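Local atomic coordinates of 2,3-dihydroxybenzoate-AMP ligase (Bacillus subtilis, PDB entry 1MDB), a protein that belongs to the AMP-binding (ANL) enzyme superfamily and holds adenosine monophosphate and 2,3-dihydroxy-benzoic acid in neighbouring pockets. Residues Glu25-Leu30 with Asp206-Leu211; Glu216-Asp221 with Val337-Leu342; Ser298-Leu303 with Phe322-Gln327. All coordinates share one frame; numbering follows the deposited sequence.

Contact 1. Residues Glu25-Leu30 with Asp206-Leu211; sequences ETFGDL and DYIYSL
Ile208 lies across one face of the Phe27 ring. Its CG1 sits 4.0 Å from the centroid of the Phe27 ring and 16° off the ring normal, a CH-pi contact displaced toward the rim. The two side chains run past each other in opposite directions. With chi2 extended (175°), Ile208 CD1 goes on beyond the ring to the start of the other helix, where it comes within 3.2 Å of Glu25 O. Ile208 CD1 also lies 4.3 Å from Leu30 CD1, one helical turn after Phe27.

Tyr207 meets Phe27 differently. Tyr207 CD2 lies at the edge of the Phe27 ring, near its plane, 3.4 Å from Phe27 CZ. The Tyr207 ring is placed there with its CG anti to the backbone N (chi1 -152°). Leu211 comes in at about a right angle to Phe27, with its CD1 3.9 Å from Phe27 CE2.

Thr26 and Asp29 form a capping box at the start of helix 27-38, internal to its segment. Asp29 N donates to Thr26 OG1 at 3.1 Å, and Thr26 N donates to Asp29 OD2. Phe27 N and Glu25 O are bonded to His204 and Ser181. Phe27 also stacks on Phe96, and Tyr207 OH bonds to Asn235 of the 2,3-dihydroxy-benzoic acid pocket.

Between the two helices the contact is thus apolar and buried. It rests on van der Waals fit, with Phe27 met over one face and at one edge.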
loop_
_atom_site.group_PDB
_atom_site.type_symbol
_atom_site.label_atom_id
_atom_site.label_comp_id
_atom_site.label_asym_id
_atom_site.label_seq_id
_atom_site.Cartn_x
_atom_site.Cartn_y
_atom_site.Cartn_z
ATOM N N GLU A 25 6.831 5.285 22.542
ATOM C CA GLU A 25 7.417 3.946 22.531
ATOM C C GLU A 25 7.929 3.594 21.129
ATOM O O GLU A 25 7.388 4.056 20.111
ATOM C CB GLU A 25 6.389 2.903 22.993
ATOM C CG GLU A 25 5.253 2.634 22.012
ATOM C CD GLU A 25 4.162 1.743 22.603
ATOM O OE1 GLU A 25 4.497 0.776 23.326
ATOM O OE2 GLU A 25 2.971 2.002 22.332
ATOM N N THR A 26 8.974 2.777 21.076
ATOM C CA THR A 26 9.550 2.377 19.793
ATOM C C THR A 26 9.023 1.018 19.358
ATOM O O THR A 26 8.360 0.330 20.134
ATOM C CB THR A 26 11.071 2.270 19.879
ATOM O OG1 THR A 26 11.415 1.177 20.738
ATOM C CG2 THR A 26 11.672 3.564 20.422
ATOM N N PHE A 27 9.314 0.624 18.118
ATOM C CA PHE A 27 8.871 -0.679 17.644
ATOM C C PHE A 27 9.553 -1.735 18.503
ATOM O O PHE A 27 8.975 -2.791 18.790
ATOM C CB PHE A 27 9.242 -0.891 16.171
ATOM C CG PHE A 27 8.312 -0.209 15.210
ATOM C CD1 PHE A 27 8.668 0.990 14.608
ATOM C CD2 PHE A 27 7.074 -0.766 14.910
ATOM C CE1 PHE A 27 7.804 1.626 13.718
ATOM C CE2 PHE A 27 6.204 -0.141 14.024
ATOM C CZ PHE A 27 6.573 1.059 13.425
ATOM N N GLY A 28 10.786 -1.434 18.911
ATOM C CA GLY A 28 11.534 -2.347 19.753
ATOM C C GLY A 28 10.759 -2.586 21.033
ATOM O O GLY A 28 10.610 -3.730 21.463
ATOM N N ASP A 29 10.260 -1.507 21.635
ATOM C CA ASP A 29 9.477 -1.602 22.870
ATOM C C ASP A 29 8.218 -2.411 22.605
ATOM O O ASP A 29 7.879 -3.336 23.347
ATOM C CB ASP A 29 9.055 -0.215 23.362
ATOM C CG ASP A 29 10.231 0.655 23.754
ATOM O OD1 ASP A 29 11.213 0.121 24.324
ATOM O OD2 ASP A 29 10.163 1.881 23.510
ATOM N N LEU A 30 7.524 -2.035 21.536
ATOM C CA LEU A 30 6.286 -2.686 21.125
ATOM C C LEU A 30 6.444 -4.205 21.124
ATOM O O LEU A 30 5.649 -4.916 21.735
ATOM C CB LEU A 30 5.888 -2.173 19.735
ATOM C CG LEU A 30 4.501 -2.442 19.154
ATOM C CD1 LEU A 30 4.341 -1.633 17.874
ATOM C CD2 LEU A 30 4.319 -3.922 18.875
ATOM N N ASP A 206 4.905 8.529 15.179
ATOM C CA ASP A 206 3.824 8.780 14.237
ATOM C C ASP A 206 3.310 7.506 13.569
ATOM O O ASP A 206 2.121 7.392 13.320
ATOM C CB ASP A 206 4.225 9.844 13.193
ATOM C CG ASP A 206 4.993 9.269 12.009
ATOM O OD1 ASP A 206 6.236 9.412 11.958
ATOM O OD2 ASP A 206 4.344 8.671 11.127
ATOM N N TYR A 207 4.177 6.525 13.320
ATOM C CA TYR A 207 3.702 5.296 12.673
ATOM C C TYR A 207 2.919 4.420 13.644
ATOM O O TYR A 207 1.846 3.919 13.313
ATOM C CB TYR A 207 4.856 4.478 12.092
ATOM C CG TYR A 207 4.448 3.633 10.890
ATOM C CD1 TYR A 207 4.009 4.237 9.713
ATOM C CD2 TYR A 207 4.517 2.243 10.924
ATOM C CE1 TYR A 207 3.655 3.483 8.599
ATOM C CE2 TYR A 207 4.164 1.473 9.807
ATOM C CZ TYR A 207 3.734 2.102 8.649
ATOM O OH TYR A 207 3.385 1.369 7.536
ATOM N N ILE A 208 3.452 4.226 14.843
ATOM C CA ILE A 208 2.754 3.404 15.814
ATOM C C ILE A 208 1.364 4.001 16.101
ATOM O O ILE A 208 0.395 3.274 16.324
ATOM C CB ILE A 208 3.613 3.234 17.094
ATOM C CG1 ILE A 208 4.904 2.484 16.717
ATOM C CG2 ILE A 208 2.833 2.451 18.152
ATOM C CD1 ILE A 208 5.916 2.329 17.834
ATOM N N TYR A 209 1.249 5.326 16.062
ATOM C CA TYR A 209 -0.061 5.943 16.265
ATOM C C TYR A 209 -0.995 5.499 15.134
ATOM O O TYR A 209 -2.149 5.125 15.380
ATOM C CB TYR A 209 0.025 7.468 16.263
ATOM C CG TYR A 209 -1.337 8.120 16.332
ATOM C CD1 TYR A 209 -2.180 7.894 17.423
ATOM C CD2 TYR A 209 -1.804 8.929 15.292
ATOM C CE1 TYR A 209 -3.455 8.452 17.476
ATOM C CE2 TYR A 209 -3.084 9.498 15.336
ATOM C CZ TYR A 209 -3.902 9.252 16.432
ATOM O OH TYR A 209 -5.170 9.792 16.485
ATOM N N SER A 210 -0.504 5.539 13.893
ATOM C CA SER A 210 -1.323 5.113 12.755
ATOM C C SER A 210 -1.767 3.658 12.945
ATOM O O SER A 210 -2.868 3.282 12.537
ATOM C CB SER A 210 -0.549 5.248 11.437
ATOM O OG SER A 210 0.249 4.102 11.182
ATOM N N LEU A 211 -0.908 2.838 13.558
ATOM C CA LEU A 211 -1.245 1.437 13.810
ATOM C C LEU A 211 -2.339 1.312 14.892
ATOM O O LEU A 211 -3.273 0.515 14.757
ATOM C CB LEU A 211 0.009 0.661 14.242
ATOM C CG LEU A 211 1.144 0.531 13.215
ATOM C CD1 LEU A 211 2.339 -0.183 13.848
ATOM C CD2 LEU A 211 0.649 -0.244 11.992
#

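Contact 2. Residues Glu216-Asp221 with Val337-Leu342; sequences EVCWLD and VNYTRL
Leu342 overlaps one face of the Trp219 indole. Its CB stands 3.7 Å from the centroid of the six-membered ring of Trp219, only 7° off the normal, a CH-pi contact. Leu342 CD1 lies over the CG-CD2 bond of Trp219, on the same face, and reaches on to Cys218 O at 3.2 Å. Trp219 has positive phi (57°), in a Schellman motif at the end of helix 204-218.

Val217 CG1 projects anti to its own N (chi1 178°) and packs 3.6 Å from Arg341 CD, over one face of the guanidinium group. Arg341 NH2 donates to Pro356 O. Next to Val217, Cys218 SG approaches the Tyr339 ring obliquely, 4.1 Å from its centroid, in a sulfur-aromatic contact. Tyr339 OH bonds to Ser214 OG, one helical turn before Cys218.

One water joins the backbones: it donates to Val217 O at 2.8 Å and accepts from Leu342 N.

This is a helix C-terminus packed against a strand and the loop after it. Strand 337-339 belongs to the large mixed sheet of the AMP-binding domain, and its Val337 lines the 2,3-dihydroxy-benzoic acid pocket.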
loop_
_atom_site.group_PDB
_atom_site.type_symbol
_atom_site.label_atom_id
_atom_site.label_comp_id
_atom_site.label_asym_id
_atom_site.label_seq_id
_atom_site.Cartn_x
_atom_site.Cartn_y
_atom_site.Cartn_z
ATOM N N GLU A 216 -8.030 0.117 16.325
ATOM C CA GLU A 216 -9.309 0.506 16.899
ATOM C C GLU A 216 -10.396 0.605 15.830
ATOM O O GLU A 216 -11.466 0.014 15.975
ATOM C CB GLU A 216 -9.153 1.832 17.640
ATOM C CG GLU A 216 -8.251 1.721 18.860
ATOM C CD GLU A 216 -7.855 3.065 19.424
ATOM O OE1 GLU A 216 -7.219 3.095 20.496
ATOM O OE2 GLU A 216 -8.170 4.096 18.795
ATOM N N VAL A 217 -10.122 1.324 14.746
ATOM C CA VAL A 217 -11.105 1.459 13.669
ATOM C C VAL A 217 -11.446 0.126 12.994
ATOM O O VAL A 217 -12.556 -0.052 12.508
ATOM C CB VAL A 217 -10.622 2.436 12.567
ATOM C CG1 VAL A 217 -11.647 2.500 11.442
ATOM C CG2 VAL A 217 -10.411 3.812 13.146
ATOM N N CYS A 218 -10.503 -0.811 12.969
ATOM C CA CYS A 218 -10.744 -2.095 12.317
ATOM C C CYS A 218 -11.107 -3.251 13.267
ATOM O O CYS A 218 -11.259 -4.393 12.840
ATOM C CB CYS A 218 -9.524 -2.469 11.458
ATOM S SG CYS A 218 -9.195 -1.288 10.096
ATOM N N TRP A 219 -11.241 -2.941 14.553
ATOM C CA TRP A 219 -11.614 -3.926 15.564
ATOM C C TRP A 219 -10.685 -5.143 15.667
ATOM O O TRP A 219 -11.159 -6.264 15.845
ATOM C CB TRP A 219 -13.056 -4.411 15.319
ATOM C CG TRP A 219 -14.093 -3.316 15.323
ATOM C CD1 TRP A 219 -13.898 -2.002 15.633
ATOM C CD2 TRP A 219 -15.481 -3.442 14.974
ATOM N NE1 TRP A 219 -15.073 -1.299 15.493
ATOM C CE2 TRP A 219 -16.060 -2.160 15.089
ATOM C CE3 TRP A 219 -16.290 -4.517 14.574
ATOM C CZ2 TRP A 219 -17.413 -1.919 14.813
ATOM C CZ3 TRP A 219 -17.637 -4.278 14.301
ATOM C CH2 TRP A 219 -18.182 -2.986 14.424
ATOM N N LEU A 220 -9.378 -4.936 15.564
ATOM C CA LEU A 220 -8.453 -6.063 15.663
ATOM C C LEU A 220 -8.208 -6.459 17.119
ATOM O O LEU A 220 -8.138 -5.601 18.004
ATOM C CB LEU A 220 -7.099 -5.731 15.023
ATOM C CG LEU A 220 -7.008 -5.396 13.533
ATOM C CD1 LEU A 220 -5.534 -5.418 13.119
ATOM C CD2 LEU A 220 -7.811 -6.400 12.713
ATOM N N ASP A 221 -8.076 -7.759 17.365
ATOM C CA ASP A 221 -7.795 -8.239 18.710
ATOM C C ASP A 221 -7.119 -9.596 18.676
ATOM O O ASP A 221 -6.709 -10.070 17.618
ATOM C CB ASP A 221 -9.071 -8.318 19.554
ATOM C CG ASP A 221 -10.116 -9.229 18.956
ATOM O OD1 ASP A 221 -9.751 -10.207 18.269
ATOM O OD2 ASP A 221 -11.317 -8.976 19.197
ATOM N N VAL A 337 -5.002 8.026 6.259
ATOM C CA VAL A 337 -5.671 6.774 5.940
ATOM C C VAL A 337 -7.146 6.917 6.310
ATOM O O VAL A 337 -7.479 7.319 7.430
ATOM C CB VAL A 337 -5.076 5.584 6.710
ATOM C CG1 VAL A 337 -5.895 4.326 6.418
ATOM C CG2 VAL A 337 -3.625 5.365 6.300
ATOM N N ASN A 338 -8.018 6.593 5.361
ATOM C CA ASN A 338 -9.463 6.684 5.551
ATOM C C ASN A 338 -10.122 5.312 5.463
ATOM O O ASN A 338 -9.765 4.497 4.602
ATOM C CB ASN A 338 -10.078 7.585 4.474
ATOM C CG ASN A 338 -9.449 8.953 4.429
ATOM O OD1 ASN A 338 -9.709 9.798 5.288
ATOM N ND2 ASN A 338 -8.599 9.180 3.428
ATOM N N TYR A 339 -11.104 5.064 6.327
ATOM C CA TYR A 339 -11.810 3.781 6.313
ATOM C C TYR A 339 -13.317 3.949 6.453
ATOM O O TYR A 339 -13.783 4.868 7.121
ATOM C CB TYR A 339 -11.410 2.879 7.494
ATOM C CG TYR A 339 -9.949 2.538 7.699
ATOM C CD1 TYR A 339 -9.100 3.408 8.378
ATOM C CD2 TYR A 339 -9.441 1.295 7.300
ATOM C CE1 TYR A 339 -7.781 3.044 8.666
ATOM C CE2 TYR A 339 -8.124 0.926 7.582
ATOM C CZ TYR A 339 -7.304 1.801 8.265
ATOM O OH TYR A 339 -6.013 1.435 8.562
ATOM N N THR A 340 -14.081 3.061 5.828
ATOM C CA THR A 340 -15.519 3.082 6.042
ATOM C C THR A 340 -15.550 2.331 7.376
ATOM O O THR A 340 -14.722 1.436 7.599
ATOM C CB THR A 340 -16.294 2.273 4.980
ATOM O OG1 THR A 340 -15.706 0.976 4.832
ATOM C CG2 THR A 340 -16.285 3.001 3.649
ATOM N N ARG A 341 -16.449 2.698 8.282
ATOM C CA ARG A 341 -16.487 2.015 9.573
ATOM C C ARG A 341 -17.172 0.666 9.456
ATOM O O ARG A 341 -18.072 0.486 8.643
ATOM C CB ARG A 341 -17.165 2.895 10.625
ATOM C CG ARG A 341 -16.403 4.193 10.911
ATOM C CD ARG A 341 -14.947 3.924 11.315
ATOM N NE ARG A 341 -14.251 5.121 11.789
ATOM C CZ ARG A 341 -13.653 6.017 11.009
ATOM N NH1 ARG A 341 -13.649 5.867 9.687
ATOM N NH2 ARG A 341 -13.057 7.070 11.554
ATOM N N LEU A 342 -16.731 -0.290 10.268
ATOM C CA LEU A 342 -17.272 -1.644 10.226
ATOM C C LEU A 342 -18.761 -1.774 10.569
ATOM O O LEU A 342 -19.401 -2.766 10.203
ATOM C CB LEU A 342 -16.427 -2.556 11.125
ATOM C CG LEU A 342 -14.944 -2.634 10.728
ATOM C CD1 LEU A 342 -14.166 -3.491 11.728
ATOM C CD2 LEU A 342 -14.817 -3.210 9.321
HETATM O O HOH W 1 -15.277 0.638 12.236
#

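Contact 3. Residues Ser298-Leu303 with Phe322-Gln327; sequences SSLQVL and FGCTLQ
Two neighbouring parallel strands of the large mixed sheet, 302-306 and 325-331, begin side by side here. They are joined by a crossover connection that carries helices 312-315 and 318-321, a beta-alpha-beta unit of the AMP-binding domain. Val302 pairs with Thr325, and Leu303 with Leu326.

Three backbone bonds tie the strands. Thr325 N donates to Gln301 O at 3.2 Å, from above the carbonyl plane. Leu303 N donates to Thr325 O at 2.9 Å, nearly in line with the carbonyl (C=O...N angle 171°). Gln327 N then donates to Leu303 O at 3.1 Å, again from above the plane. The same two acceptors, Thr325 O and Leu303 O, also receive CA-H...O contacts from Val302 and Leu326.

Leu303 and Leu326 share one face of the sheet. On that side Leu303 CD2 lies over one face of the Phe322 ring, 3.9 Å from its centroid. Leu300 CD2 meets the same ring obliquely. Helix 280-292 also packs on Phe322, through Trp286, Met287 and Ala290. On the other face the Val302 and Gln327 side chains cross obliquely, with Val302 CG1 4.1 Å from Gln327 CB. Gln327 OE1 bonds to Gln304 NE2 in the neighbouring strand of the pair, and Gln327 NE2 to Thr340 O, just past strand 337-339.

Cys324 packs between Leu300 and Leu303, just before its strand begins. Cys324 CB is 3.3 Å from Leu300 O. The SG sits between the backbone N and the carbonyl carbon (chi1 61°), which turns Cys324 SG to within 3.8 Å of Leu303 CB.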
loop_
_atom_site.group_PDB
_atom_site.type_symbol
_atom_site.label_atom_id
_atom_site.label_comp_id
_atom_site.label_asym_id
_atom_site.label_seq_id
_atom_site.Cartn_x
_atom_site.Cartn_y
_atom_site.Cartn_z
ATOM N N SER A 298 -16.038 -18.930 4.787
ATOM C CA SER A 298 -16.984 -18.561 5.838
ATOM C C SER A 298 -16.422 -17.852 7.072
ATOM O O SER A 298 -17.121 -17.064 7.704
ATOM C CB SER A 298 -17.749 -19.814 6.283
ATOM O OG SER A 298 -18.414 -19.594 7.509
ATOM N N SER A 299 -15.178 -18.137 7.435
ATOM C CA SER A 299 -14.580 -17.501 8.609
ATOM C C SER A 299 -14.298 -16.016 8.377
ATOM O O SER A 299 -14.065 -15.251 9.318
ATOM C CB SER A 299 -13.277 -18.205 8.973
ATOM O OG SER A 299 -12.367 -18.178 7.882
ATOM N N LEU A 300 -14.322 -15.607 7.116
ATOM C CA LEU A 300 -14.049 -14.218 6.773
ATOM C C LEU A 300 -15.089 -13.262 7.370
ATOM O O LEU A 300 -16.293 -13.427 7.159
ATOM C CB LEU A 300 -14.002 -14.082 5.250
ATOM C CG LEU A 300 -12.999 -13.109 4.631
ATOM C CD1 LEU A 300 -11.608 -13.354 5.198
ATOM C CD2 LEU A 300 -13.005 -13.288 3.128
ATOM N N GLN A 301 -14.616 -12.270 8.123
ATOM C CA GLN A 301 -15.488 -11.276 8.745
ATOM C C GLN A 301 -15.375 -9.900 8.083
ATOM O O GLN A 301 -16.346 -9.143 8.032
ATOM C CB GLN A 301 -15.138 -11.134 10.228
ATOM C CG GLN A 301 -15.539 -12.320 11.095
ATOM C CD GLN A 301 -14.896 -12.264 12.462
ATOM O OE1 GLN A 301 -14.955 -11.243 13.141
ATOM N NE2 GLN A 301 -14.273 -13.360 12.872
ATOM N N VAL A 302 -14.185 -9.579 7.583
ATOM C CA VAL A 302 -13.929 -8.290 6.946
ATOM C C VAL A 302 -13.014 -8.426 5.738
ATOM O O VAL A 302 -11.948 -9.035 5.817
ATOM C CB VAL A 302 -13.259 -7.302 7.928
ATOM C CG1 VAL A 302 -12.890 -6.009 7.207
ATOM C CG2 VAL A 302 -14.192 -7.017 9.094
ATOM N N LEU A 303 -13.443 -7.858 4.620
ATOM C CA LEU A 303 -12.654 -7.888 3.402
ATOM C C LEU A 303 -12.345 -6.443 3.017
ATOM O O LEU A 303 -13.248 -5.678 2.662
ATOM C CB LEU A 303 -13.425 -8.580 2.275
ATOM C CG LEU A 303 -12.642 -8.677 0.960
ATOM C CD1 LEU A 303 -11.442 -9.576 1.169
ATOM C CD2 LEU A 303 -13.528 -9.228 -0.149
ATOM N N PHE A 322 -19.026 -12.977 -0.568
ATOM C CA PHE A 322 -18.186 -13.422 0.535
ATOM C C PHE A 322 -18.924 -13.512 1.865
ATOM O O PHE A 322 -18.408 -14.087 2.822
ATOM C CB PHE A 322 -16.979 -12.499 0.701
ATOM C CG PHE A 322 -16.055 -12.492 -0.481
ATOM C CD1 PHE A 322 -16.186 -11.532 -1.474
ATOM C CD2 PHE A 322 -15.045 -13.442 -0.595
ATOM C CE1 PHE A 322 -15.324 -11.516 -2.563
ATOM C CE2 PHE A 322 -14.180 -13.432 -1.680
ATOM C CZ PHE A 322 -14.319 -12.464 -2.666
ATOM N N GLY A 323 -20.119 -12.938 1.928
ATOM C CA GLY A 323 -20.901 -12.991 3.149
ATOM C C GLY A 323 -20.270 -12.274 4.320
ATOM O O GLY A 323 -20.519 -12.616 5.476
ATOM N N CYS A 324 -19.453 -11.273 4.035
ATOM C CA CYS A 324 -18.800 -10.530 5.097
ATOM C C CYS A 324 -18.916 -9.034 4.866
ATOM O O CYS A 324 -19.479 -8.593 3.872
ATOM C CB CYS A 324 -17.325 -10.930 5.182
ATOM S SG CYS A 324 -16.366 -10.604 3.682
ATOM N N THR A 325 -18.384 -8.258 5.797
ATOM C CA THR A 325 -18.418 -6.812 5.691
ATOM C C THR A 325 -17.292 -6.303 4.798
ATOM O O THR A 325 -16.145 -6.769 4.883
ATOM C CB THR A 325 -18.242 -6.133 7.062
ATOM O OG1 THR A 325 -19.266 -6.577 7.960
ATOM C CG2 THR A 325 -18.328 -4.629 6.912
ATOM N N LEU A 326 -17.627 -5.349 3.940
ATOM C CA LEU A 326 -16.634 -4.757 3.068
ATOM C C LEU A 326 -16.126 -3.524 3.785
ATOM O O LEU A 326 -16.868 -2.875 4.519
ATOM C CB LEU A 326 -17.259 -4.348 1.729
ATOM C CG LEU A 326 -16.465 -3.305 0.928
ATOM C CD1 LEU A 326 -15.148 -3.930 0.439
ATOM C CD2 LEU A 326 -17.312 -2.789 -0.248
ATOM N N GLN A 327 -14.847 -3.225 3.615
ATOM C CA GLN A 327 -14.291 -2.024 4.211
ATOM C C GLN A 327 -13.432 -1.371 3.147
ATOM O O GLN A 327 -12.441 -1.950 2.697
ATOM C CB GLN A 327 -13.426 -2.317 5.441
ATOM C CG GLN A 327 -12.940 -1.010 6.117
ATOM C CD GLN A 327 -12.020 -1.235 7.308
ATOM O OE1 GLN A 327 -11.000 -1.920 7.200
ATOM N NE2 GLN A 327 -12.373 -0.646 8.449
#

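In the fold
Along the chain, contact 1 closes before either of the others opens. Contact 3 falls between the two segments of contact 2. Contacts 1 and 2 both use helix 204-218, the first near its start and the second at its end; their centres are 18 Å apart and they do not touch. Contacts 2 and 3, with centres 13 Å apart, touch through Gln327, which packs on Cys218, Tyr339 and Leu342 and probably bonds to Thr340 O. Strands 325-331 and 337-339 are antiparallel neighbours in one sheet. Contacts 1 and 3 are the farthest pair, with centres 28 Å apart. The three contacts together run from helix 27-38 through helix 204-218 to the large sheet beside the 2,3-dihydroxy-benzoic acid pocket.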